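Local coordinates for alkaline phosphatase D (Bacillus subtilis, PDB 2YEQ), which hydrolyses phosphate esters at an active site that holds an iron(III) ion and calcium, at residues Ser70-His76 against Gln240-Met246; Tyr156-Val162 against Ser509-Ala513; Gln330-Ala335 against Phe401-Val406. All coordinates share one frame; numbering follows the deposited sequence.

The three contacts do not touch one another: their centres lie 27 to 31 Å apart, and the nearest atoms of any two are about 8 Å (interactions 1 and 3), 11 Å (2 and 3) and 13 Å (1 and 2) apart. Interaction 2 lies beside the metal sites, the side chain of His510 coming within about 4 Å of a calcium ion. Interaction 3 approaches the metals from another part of the fold; its Ile332 side chain is about 6 Å from calcium and 9 Å from the iron. Interaction 1 joins the N-terminal family region to the phosphatase family region, its centre and that of interaction 3 being on opposite sides of the centre of the chain.

Interaction 1 of 3, residues Ser70-His76 against Gln240-Met246; sequences SLAHSVH and QAYYEHM. With EDO (1,2-ethanediol), chain R; EDO (1,2-ethanediol), chain B.
His76 NE2 meets two backbone carbonyls, Tyr243 O and Met246 O, where helix 228-245 of the phosphatase region packs on strand 74-79, an edge strand of the ten-stranded mixed sheet contributed by the N-terminal region. The bond to Tyr243 O is 2.9 Å long with an N-H...O angle of 130°, a bend expected when one N-H is shared, and the second, to Met246 O, is weak. Met246 N reaches the same Tyr243 oxygen from the opposite face of its plane. The imidazole also lies on the Tyr243 ring as an offset stack, centroids 4.2 Å apart and planes nearly parallel, while Trp26 meets it edge-to-face. A leucine in place of His76 would probably leave Tyr243 O and Met246 O without this donor and cost the Tyr243 ring its flat stacking partner.

Glu244 carries the other half of the contact. Its OE1 forms a salt bridge with Arg183, and its OE2 takes Gln240 NE2 at 2.9 Å from above the carboxylate plane, nearly straight at 170°. With CG beside its own backbone N (chi1 -70°) and the chain extended beyond it, Glu244 crosses Leu71, where OE2 lies 3.2 Å from Leu71 CA. Ala72 CB faces OE1 at 3.8 Å. Farther along, Ser74 CB packs on Glu244 O at 3.2 Å, and Ser74 OG donates to Leu71 O over 2.7 Å, in the carbonyl plane.

Interaction 2 of 3, residues Tyr156-Val162 against Ser509-Ala513; sequences YGPNEYV and SHNKA. With PO4 (phosphate ion), chain C.
Tyr156 comes to His510 with its hydroxyl, OH lying 3.2 Å from His510 CD2 at the edge of the imidazole. The two side chains cross at about a right angle, and water 1 links the hydroxyl to the helix backbone, accepting from Tyr156 OH at 2.8 Å and donating to His510 O. Tyr156 CE1 rests against Ala513 CB at 3.6 Å. The turn that follows is tied by Gly157 N, which donates to Glu160 OE1 from above the carboxylate plane; Gln517 and Lys520, farther along helix 504-520, hold the OE1 and OE2 atoms of that carboxylate respectively. Glu160 O then faces the helix, taking a CA-H...O contact from Ala513 CA at 3.2 Å.

Tyr161 packs on both Tyr156 and His510. Its CB sits 3.5 Å above the Tyr156 ring plane, offset toward the rim, and with CG anti to the backbone N (chi1 176°) its ring reaches His510. There the rings pack obliquely, planes 36° apart, with Tyr161 OH 3.3 Å from His510 CE1, while Ser509 OG lies in the tyrosine plane at its edge. At Val162 the backbone N donates to water 2, which also accepts from Ser509 OG and donates to Glu160 O and Ser509 O, so that four protein atoms hold one water between loop and helix.

No clear direct hydrogen bond joins the segments; ring packing and two waters do. His510 is steadied by ND1 bonding Arg506 O; its NE2 bonds His211 and, weakly, O3 of a phosphate probably left from crystallisation. Tyr161 touches the iron ligand His382, and Tyr156 and His510 touch Asn215, a ligand of the second calcium, an arrangement consistent with a C-terminal helix lying beside the metal sites of this calcineurin-like phosphatase.

Interaction 3 of 3, residues Gln330-Ala335 against Phe401-Val406; sequences QQIFFA and FGAEFV
Glu404 OE2 is held by Phe334 N, at 2.9 Å and 160°, and by the hydroxyl of Thr378. The other oxygen, OE1, accepts from the next amide, Ala335 N, also at 2.9 Å, so one carboxylate on strand 400-406 anchors the loop that follows strand 325-329 in the mixed sheet of the calcineurin-like phosphatase domain. Phe334 N comes to the syn side of OE2, somewhat out of the carboxylate plane, whereas Ala335 N arrives from above that plane. The reach is explained by a fully stretched side chain: CG lies anti to the backbone N (chi1 -177°) and chi2 is equally extended. The group is buried, and the amide and hydroxyl donors would be expected to stabilise a negative charge there.

The Phe333 ring lies against the carboxylate. It stands 71° from the carboxylate plane, Phe333 CE1 being 4.0 Å from Glu404 OE1, and Val406 CG2 covers one of its faces. At the far end, Phe334 CE2 and Phe401 CZ meet edge against edge at 4.3 Å, beside the classic beta bulge that Phe401 and Gly402 form opposite Leu389. The loop is also braced internally, Gln330 NE2 donating to Ile332 O over 2.8 Å.

Interaction 1 of 3, residues Ser70-His76 against Gln240-Met246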
loop_
_atom_site.group_PDB
_atom_site.type_symbol
_atom_site.label_atom_id
_atom_site.label_comp_id
_atom_site.label_asym_id
_atom_site.label_seq_id
_atom_site.Cartn_x
_atom_site.Cartn_y
_atom_site.Cartn_z
ATOM N N SER A 70 -7.926 -24.934 -5.974
ATOM C CA SER A 70 -7.719 -24.604 -4.559
ATOM C C SER A 70 -7.086 -23.223 -4.364
ATOM O O SER A 70 -7.233 -22.623 -3.287
ATOM C CB SER A 70 -6.887 -25.666 -3.865
ATOM O OG SER A 70 -5.584 -25.689 -4.394
ATOM N N LEU A 71 -6.449 -22.702 -5.418
ATOM C CA LEU A 71 -5.945 -21.321 -5.418
ATOM C C LEU A 71 -6.653 -20.405 -6.442
ATOM O O LEU A 71 -6.047 -19.463 -6.979
ATOM C CB LEU A 71 -4.441 -21.349 -5.663
ATOM C CG LEU A 71 -3.594 -22.066 -4.582
ATOM C CD1 LEU A 71 -2.160 -22.180 -5.048
ATOM C CD2 LEU A 71 -3.619 -21.354 -3.270
ATOM N N ALA A 72 -7.939 -20.679 -6.685
ATOM C CA ALA A 72 -8.790 -19.899 -7.589
ATOM C C ALA A 72 -8.203 -19.775 -9.012
ATOM O O ALA A 72 -8.443 -18.790 -9.720
ATOM C CB ALA A 72 -9.098 -18.518 -6.997
ATOM N N HIS A 73 -7.461 -20.795 -9.419
ATOM C CA HIS A 73 -6.776 -20.853 -10.716
ATOM C C HIS A 73 -5.856 -19.636 -10.927
ATOM O O HIS A 73 -5.646 -19.160 -12.063
ATOM C CB HIS A 73 -7.784 -21.001 -11.874
ATOM C CG HIS A 73 -8.442 -22.343 -11.925
ATOM N ND1 HIS A 73 -9.641 -22.606 -11.303
ATOM C CD2 HIS A 73 -8.068 -23.493 -12.530
ATOM C CE1 HIS A 73 -9.988 -23.859 -11.536
ATOM N NE2 HIS A 73 -9.045 -24.424 -12.267
ATOM N N SER A 74 -5.288 -19.147 -9.826
ATOM C CA SER A 74 -4.243 -18.153 -9.910
ATOM C C SER A 74 -2.956 -18.823 -10.380
ATOM O O SER A 74 -2.772 -20.057 -10.318
ATOM C CB SER A 74 -4.036 -17.468 -8.563
ATOM O OG SER A 74 -3.617 -18.402 -7.587
ATOM N N VAL A 75 -2.057 -17.999 -10.895
ATOM C CA VAL A 75 -0.773 -18.468 -11.356
ATOM C C VAL A 75 0.315 -17.583 -10.743
ATOM O O VAL A 75 0.256 -16.357 -10.854
ATOM C CB VAL A 75 -0.692 -18.419 -12.909
ATOM C CG1 VAL A 75 0.694 -18.799 -13.374
ATOM C CG2 VAL A 75 -1.770 -19.333 -13.538
ATOM N N HIS A 76 1.274 -18.201 -10.075
ATOM C CA HIS A 76 2.464 -17.504 -9.575
ATOM C C HIS A 76 3.676 -18.204 -10.140
ATOM O O HIS A 76 3.859 -19.390 -9.900
ATOM C CB HIS A 76 2.555 -17.569 -8.049
ATOM C CG HIS A 76 1.460 -16.833 -7.346
ATOM N ND1 HIS A 76 0.175 -17.317 -7.270
ATOM C CD2 HIS A 76 1.463 -15.654 -6.691
ATOM C CE1 HIS A 76 -0.570 -16.452 -6.605
ATOM N NE2 HIS A 76 0.190 -15.434 -6.245
ATOM N N GLN A 240 -5.518 -15.752 2.287
ATOM C CA GLN A 240 -5.458 -16.650 1.131
ATOM C C GLN A 240 -5.854 -15.896 -0.157
ATOM O O GLN A 240 -5.152 -15.988 -1.160
ATOM C CB GLN A 240 -6.354 -17.899 1.295
ATOM C CG GLN A 240 -6.188 -18.868 0.096
ATOM C CD GLN A 240 -6.793 -20.265 0.301
ATOM O OE1 GLN A 240 -6.860 -20.795 1.422
ATOM N NE2 GLN A 240 -7.184 -20.890 -0.806
ATOM N N ALA A 241 -6.959 -15.168 -0.119
ATOM C CA ALA A 241 -7.439 -14.408 -1.290
ATOM C C ALA A 241 -6.422 -13.353 -1.722
ATOM O O ALA A 241 -6.247 -13.103 -2.928
ATOM C CB ALA A 241 -8.755 -13.747 -1.020
ATOM N N TYR A 242 -5.732 -12.759 -0.745
ATOM C CA TYR A 242 -4.692 -11.771 -1.042
ATOM C C TYR A 242 -3.534 -12.428 -1.774
ATOM O O TYR A 242 -3.123 -11.971 -2.831
ATOM C CB TYR A 242 -4.212 -11.124 0.251
ATOM C CG TYR A 242 -3.288 -9.942 0.086
ATOM C CD1 TYR A 242 -3.788 -8.668 -0.061
ATOM C CD2 TYR A 242 -1.912 -10.101 0.147
ATOM C CE1 TYR A 242 -2.926 -7.561 -0.203
ATOM C CE2 TYR A 242 -1.052 -9.008 0.038
ATOM C CZ TYR A 242 -1.569 -7.754 -0.124
ATOM O OH TYR A 242 -0.704 -6.686 -0.218
ATOM N N TYR A 243 -3.020 -13.526 -1.225
ATOM C CA TYR A 243 -2.004 -14.290 -1.893
ATOM C C TYR A 243 -2.421 -14.632 -3.339
ATOM O O TYR A 243 -1.631 -14.442 -4.265
ATOM C CB TYR A 243 -1.640 -15.587 -1.137
ATOM C CG TYR A 243 -0.689 -16.437 -1.930
ATOM C CD1 TYR A 243 0.683 -16.169 -1.933
ATOM C CD2 TYR A 243 -1.155 -17.460 -2.760
ATOM C CE1 TYR A 243 1.558 -16.915 -2.694
ATOM C CE2 TYR A 243 -0.286 -18.201 -3.529
ATOM C CZ TYR A 243 1.079 -17.925 -3.498
ATOM O OH TYR A 243 1.958 -18.672 -4.261
ATOM N N GLU A 244 -3.626 -15.178 -3.502
ATOM C CA GLU A 244 -4.110 -15.624 -4.813
ATOM C C GLU A 244 -4.072 -14.469 -5.823
ATOM O O GLU A 244 -3.886 -14.705 -6.998
ATOM C CB GLU A 244 -5.524 -16.218 -4.702
ATOM C CG GLU A 244 -5.526 -17.575 -3.972
ATOM C CD GLU A 244 -6.880 -18.095 -3.569
ATOM O OE1 GLU A 244 -7.858 -17.321 -3.615
ATOM O OE2 GLU A 244 -6.952 -19.302 -3.176
ATOM N N HIS A 245 -4.254 -13.232 -5.368
ATOM C CA HIS A 245 -4.350 -12.103 -6.282
ATOM C C HIS A 245 -3.116 -11.207 -6.353
ATOM O O HIS A 245 -3.122 -10.224 -7.071
ATOM C CB HIS A 245 -5.603 -11.279 -5.993
ATOM C CG HIS A 245 -6.859 -12.017 -6.315
ATOM N ND1 HIS A 245 -7.407 -12.944 -5.457
ATOM C CD2 HIS A 245 -7.623 -12.027 -7.433
ATOM C CE1 HIS A 245 -8.470 -13.482 -6.032
ATOM N NE2 HIS A 245 -8.623 -12.940 -7.226
ATOM N N MET A 246 -2.054 -11.560 -5.647
ATOM C CA MET A 246 -0.871 -10.694 -5.578
ATOM C C MET A 246 0.385 -11.391 -6.055
ATOM O O MET A 246 0.582 -12.587 -5.804
ATOM C CB MET A 246 -0.663 -10.211 -4.143
ATOM C CG MET A 246 -1.693 -9.240 -3.655
ATOM S SD MET A 246 -1.790 -7.742 -4.673
ATOM C CE MET A 246 -3.017 -6.783 -3.870
HETATM C C1 EDO R . 0.261 -22.931 -9.025
HETATM O O1 EDO R . -1.090 -23.227 -8.662
HETATM C C2 EDO R . 0.267 -21.910 -10.156
HETATM O O2 EDO R . 1.374 -21.019 -9.999
HETATM C C1 EDO B . -4.112 -22.552 4.685
HETATM O O1 EDO B . -3.653 -23.892 4.537
HETATM C C2 EDO B . -4.974 -22.118 3.500
HETATM O O2 EDO B . -4.805 -20.725 3.237
#

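Interaction 2 of 3, residues Tyr156-Val162 against Ser509-Ala513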
loop_
_atom_site.group_PDB
_atom_site.type_symbol
_atom_site.label_atom_id
_atom_site.label_comp_id
_atom_site.label_asym_id
_atom_site.label_seq_id
_atom_site.Cartn_x
_atom_site.Cartn_y
_atom_site.Cartn_z
ATOM N N TYR A 156 -16.513 -3.782 2.927
ATOM C CA TYR A 156 -17.887 -3.402 3.172
ATOM C C TYR A 156 -18.905 -3.930 2.159
ATOM O O TYR A 156 -18.557 -4.308 1.043
ATOM C CB TYR A 156 -18.008 -1.885 3.231
ATOM C CG TYR A 156 -17.218 -1.272 4.368
ATOM C CD1 TYR A 156 -17.658 -1.392 5.677
ATOM C CD2 TYR A 156 -16.021 -0.596 4.135
ATOM C CE1 TYR A 156 -16.937 -0.854 6.725
ATOM C CE2 TYR A 156 -15.287 -0.066 5.171
ATOM C CZ TYR A 156 -15.736 -0.211 6.462
ATOM O OH TYR A 156 -15.008 0.318 7.496
ATOM N N GLY A 157 -20.154 -4.002 2.610
ATOM C CA GLY A 157 -21.306 -4.088 1.735
ATOM C C GLY A 157 -21.564 -2.728 1.119
ATOM O O GLY A 157 -20.819 -1.772 1.367
ATOM N N PRO A 158 -22.613 -2.629 0.314
ATOM C CA PRO A 158 -22.916 -1.371 -0.357
ATOM C C PRO A 158 -23.610 -0.375 0.569
ATOM O O PRO A 158 -24.292 -0.776 1.508
ATOM C CB PRO A 158 -23.827 -1.806 -1.513
ATOM C CG PRO A 158 -24.459 -3.023 -1.050
ATOM C CD PRO A 158 -23.435 -3.734 -0.207
ATOM N N ASN A 159 -23.421 0.915 0.314
ATOM C CA ASN A 159 -24.049 1.979 1.101
ATOM C C ASN A 159 -23.681 1.926 2.582
ATOM O O ASN A 159 -24.513 2.213 3.454
ATOM C CB ASN A 159 -25.583 1.918 0.988
ATOM C CG ASN A 159 -26.066 1.873 -0.446
ATOM O OD1 ASN A 159 -26.752 0.926 -0.863
ATOM N ND2 ASN A 159 -25.714 2.898 -1.210
ATOM N N GLU A 160 -22.467 1.508 2.890
ATOM C CA GLU A 160 -22.043 1.452 4.276
ATOM C C GLU A 160 -21.006 2.526 4.550
ATOM O O GLU A 160 -21.258 3.455 5.343
ATOM C CB GLU A 160 -21.532 0.060 4.625
ATOM C CG GLU A 160 -22.670 -0.945 4.719
ATOM C CD GLU A 160 -22.215 -2.387 4.719
ATOM O OE1 GLU A 160 -21.012 -2.646 4.960
ATOM O OE2 GLU A 160 -23.083 -3.266 4.468
ATOM N N TYR A 161 -19.848 2.394 3.907
ATOM C CA TYR A 161 -18.773 3.366 4.051
ATOM C C TYR A 161 -18.909 4.376 2.931
ATOM O O TYR A 161 -18.439 4.147 1.813
ATOM C CB TYR A 161 -17.434 2.662 4.006
ATOM C CG TYR A 161 -16.225 3.578 4.061
ATOM C CD1 TYR A 161 -16.272 4.820 4.700
ATOM C CD2 TYR A 161 -15.041 3.200 3.470
ATOM C CE1 TYR A 161 -15.167 5.639 4.740
ATOM C CE2 TYR A 161 -13.928 4.004 3.521
ATOM C CZ TYR A 161 -13.993 5.214 4.147
ATOM O OH TYR A 161 -12.888 6.027 4.156
ATOM N N VAL A 162 -19.586 5.477 3.238
ATOM C CA VAL A 162 -20.074 6.390 2.224
ATOM C C VAL A 162 -19.228 7.666 2.183
ATOM O O VAL A 162 -19.010 8.335 3.192
ATOM C CB VAL A 162 -21.550 6.702 2.419
ATOM C CG1 VAL A 162 -22.048 7.746 1.359
ATOM C CG2 VAL A 162 -22.364 5.370 2.337
ATOM N N SER A 509 -16.917 8.246 9.755
ATOM C CA SER A 509 -17.489 7.642 8.572
ATOM C C SER A 509 -17.344 6.112 8.597
ATOM O O SER A 509 -18.264 5.402 8.185
ATOM C CB SER A 509 -16.863 8.247 7.317
ATOM O OG SER A 509 -17.544 7.784 6.181
ATOM N N HIS A 510 -16.219 5.605 9.103
ATOM C CA HIS A 510 -16.067 4.170 9.330
ATOM C C HIS A 510 -17.021 3.641 10.430
ATOM O O HIS A 510 -17.460 2.488 10.358
ATOM C CB HIS A 510 -14.641 3.831 9.714
ATOM C CG HIS A 510 -13.676 3.864 8.571
ATOM N ND1 HIS A 510 -13.126 5.034 8.093
ATOM C CD2 HIS A 510 -13.146 2.870 7.826
ATOM C CE1 HIS A 510 -12.292 4.758 7.107
ATOM N NE2 HIS A 510 -12.280 3.450 6.928
ATOM N N ASN A 511 -17.325 4.461 11.439
ATOM C CA ASN A 511 -18.257 4.042 12.502
ATOM C C ASN A 511 -19.709 4.042 12.013
ATOM O O ASN A 511 -20.490 3.177 12.383
ATOM C CB ASN A 511 -18.102 4.910 13.759
ATOM C CG ASN A 511 -16.762 4.708 14.447
ATOM O OD1 ASN A 511 -16.162 3.631 14.380
ATOM N ND2 ASN A 511 -16.272 5.761 15.097
ATOM N N LYS A 512 -20.065 5.011 11.177
ATOM C CA LYS A 512 -21.370 5.001 10.497
ATOM C C LYS A 512 -21.547 3.748 9.642
ATOM O O LYS A 512 -22.630 3.173 9.612
ATOM C CB LYS A 512 -21.538 6.241 9.618
ATOM C CG LYS A 512 -21.938 7.480 10.383
ATOM C CD LYS A 512 -23.423 7.454 10.786
ATOM C CE LYS A 512 -23.611 7.638 12.296
ATOM N NZ LYS A 512 -25.020 7.977 12.638
ATOM N N ALA A 513 -20.480 3.321 8.960
ATOM C CA ALA A 513 -20.520 2.102 8.157
ATOM C C ALA A 513 -20.888 0.914 9.039
ATOM O O ALA A 513 -21.805 0.162 8.714
ATOM C CB ALA A 513 -19.176 1.847 7.452
HETATM P P PO4 C . -8.645 3.575 6.365
HETATM O O1 PO4 C . -8.988 4.731 7.230
HETATM O O2 PO4 C . -8.239 2.315 7.070
HETATM O O3 PO4 C . -9.625 3.413 5.221
HETATM O O4 PO4 C . -7.271 3.852 5.685
HETATM O O HOH W 1 -16.149 -0.308 10.010
HETATM O O HOH W 2 -20.047 6.141 6.131
#

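Interaction 3 of 3, residues Gln330-Ala335 against Phe401-Val406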
loop_
_atom_site.group_PDB
_atom_site.type_symbol
_atom_site.label_atom_id
_atom_site.label_comp_id
_atom_site.label_asym_id
_atom_site.label_seq_id
_atom_site.Cartn_x
_atom_site.Cartn_y
_atom_site.Cartn_z
ATOM N N GLN A 330 5.633 1.183 4.744
ATOM C CA GLN A 330 4.692 0.705 5.756
ATOM C C GLN A 330 3.370 1.435 5.680
ATOM O O GLN A 330 3.123 2.177 4.719
ATOM C CB GLN A 330 5.347 0.756 7.152
ATOM C CG GLN A 330 5.776 2.139 7.609
ATOM C CD GLN A 330 4.685 2.862 8.335
ATOM O OE1 GLN A 330 4.071 2.316 9.270
ATOM N NE2 GLN A 330 4.381 4.065 7.883
ATOM N N GLN A 331 2.493 1.217 6.673
ATOM C CA GLN A 331 1.078 1.495 6.518
ATOM C C GLN A 331 0.566 2.785 7.067
ATOM O O GLN A 331 -0.318 3.418 6.464
ATOM C CB GLN A 331 0.268 0.362 7.197
ATOM C CG GLN A 331 0.402 -1.006 6.555
ATOM C CD GLN A 331 1.733 -1.695 6.772
ATOM O OE1 GLN A 331 2.459 -1.437 7.747
ATOM N NE2 GLN A 331 2.055 -2.627 5.859
ATOM N N ILE A 332 1.050 3.155 8.255
ATOM C CA ILE A 332 0.355 4.121 9.087
ATOM C C ILE A 332 1.233 5.316 9.521
ATOM O O ILE A 332 2.458 5.272 9.484
ATOM C CB ILE A 332 -0.239 3.409 10.347
ATOM C CG1 ILE A 332 0.808 2.521 11.001
ATOM C CG2 ILE A 332 -1.529 2.588 9.987
ATOM C CD1 ILE A 332 0.487 2.134 12.465
ATOM N N PHE A 333 0.570 6.379 9.923
ATOM C CA PHE A 333 1.232 7.651 10.241
ATOM C C PHE A 333 2.306 7.486 11.326
ATOM O O PHE A 333 2.016 7.089 12.459
ATOM C CB PHE A 333 0.183 8.661 10.631
ATOM C CG PHE A 333 0.558 10.101 10.357
ATOM C CD1 PHE A 333 1.481 10.763 11.148
ATOM C CD2 PHE A 333 -0.069 10.808 9.346
ATOM C CE1 PHE A 333 1.806 12.122 10.902
ATOM C CE2 PHE A 333 0.229 12.153 9.119
ATOM C CZ PHE A 333 1.178 12.794 9.894
ATOM N N PHE A 334 3.556 7.795 10.961
ATOM C CA PHE A 334 4.709 7.555 11.820
ATOM C C PHE A 334 5.093 8.767 12.694
ATOM O O PHE A 334 5.477 8.600 13.866
ATOM C CB PHE A 334 5.903 7.158 10.967
ATOM C CG PHE A 334 7.120 6.777 11.746
ATOM C CD1 PHE A 334 7.274 5.491 12.234
ATOM C CD2 PHE A 334 8.145 7.698 11.965
ATOM C CE1 PHE A 334 8.411 5.132 12.956
ATOM C CE2 PHE A 334 9.277 7.345 12.688
ATOM C CZ PHE A 334 9.419 6.075 13.176
ATOM N N ALA A 335 5.035 9.966 12.123
ATOM C CA ALA A 335 5.435 11.167 12.850
ATOM C C ALA A 335 4.434 11.500 13.945
ATOM O O ALA A 335 3.309 10.986 13.947
ATOM C CB ALA A 335 5.613 12.358 11.899
ATOM N N PHE A 401 16.810 12.848 11.514
ATOM C CA PHE A 401 17.322 11.564 11.072
ATOM C C PHE A 401 16.695 11.140 9.734
ATOM O O PHE A 401 17.123 10.165 9.120
ATOM C CB PHE A 401 17.181 10.467 12.152
ATOM C CG PHE A 401 15.771 10.000 12.405
ATOM C CD1 PHE A 401 15.212 8.982 11.642
ATOM C CD2 PHE A 401 15.029 10.530 13.448
ATOM C CE1 PHE A 401 13.930 8.521 11.903
ATOM C CE2 PHE A 401 13.751 10.074 13.720
ATOM C CZ PHE A 401 13.189 9.080 12.937
ATOM N N GLY A 402 15.688 11.858 9.286
ATOM C CA GLY A 402 15.033 11.476 8.039
ATOM C C GLY A 402 13.786 12.239 7.753
ATOM O O GLY A 402 13.578 13.332 8.271
ATOM N N ALA A 403 12.922 11.640 6.940
ATOM C CA ALA A 403 11.675 12.260 6.525
ATOM C C ALA A 403 10.580 11.200 6.354
ATOM O O ALA A 403 10.886 10.043 6.094
ATOM C CB ALA A 403 11.857 12.996 5.192
ATOM N N GLU A 404 9.336 11.634 6.492
ATOM C CA GLU A 404 8.165 10.799 6.213
ATOM C C GLU A 404 7.348 11.409 5.091
ATOM O O GLU A 404 7.002 12.578 5.142
ATOM C CB GLU A 404 7.254 10.661 7.454
ATOM C CG GLU A 404 6.058 9.730 7.187
ATOM C CD GLU A 404 5.101 9.505 8.372
ATOM O OE1 GLU A 404 5.011 10.364 9.297
ATOM O OE2 GLU A 404 4.377 8.469 8.311
ATOM N N PHE A 405 7.016 10.588 4.091
ATOM C CA PHE A 405 6.078 10.959 3.049
ATOM C C PHE A 405 4.824 10.116 3.184
ATOM O O PHE A 405 4.857 8.899 2.946
ATOM C CB PHE A 405 6.739 10.717 1.683
ATOM C CG PHE A 405 8.020 11.487 1.527
ATOM C CD1 PHE A 405 7.981 12.870 1.464
ATOM C CD2 PHE A 405 9.231 10.861 1.525
ATOM C CE1 PHE A 405 9.163 13.625 1.368
ATOM C CE2 PHE A 405 10.453 11.627 1.431
ATOM C CZ PHE A 405 10.382 13.001 1.358
ATOM N N VAL A 406 3.740 10.770 3.561
ATOM C CA VAL A 406 2.449 10.146 3.715
ATOM C C VAL A 406 1.676 10.396 2.437
ATOM O O VAL A 406 1.380 11.523 2.075
ATOM C CB VAL A 406 1.655 10.751 4.893
ATOM C CG1 VAL A 406 0.277 10.068 5.063
ATOM C CG2 VAL A 406 2.503 10.678 6.207
#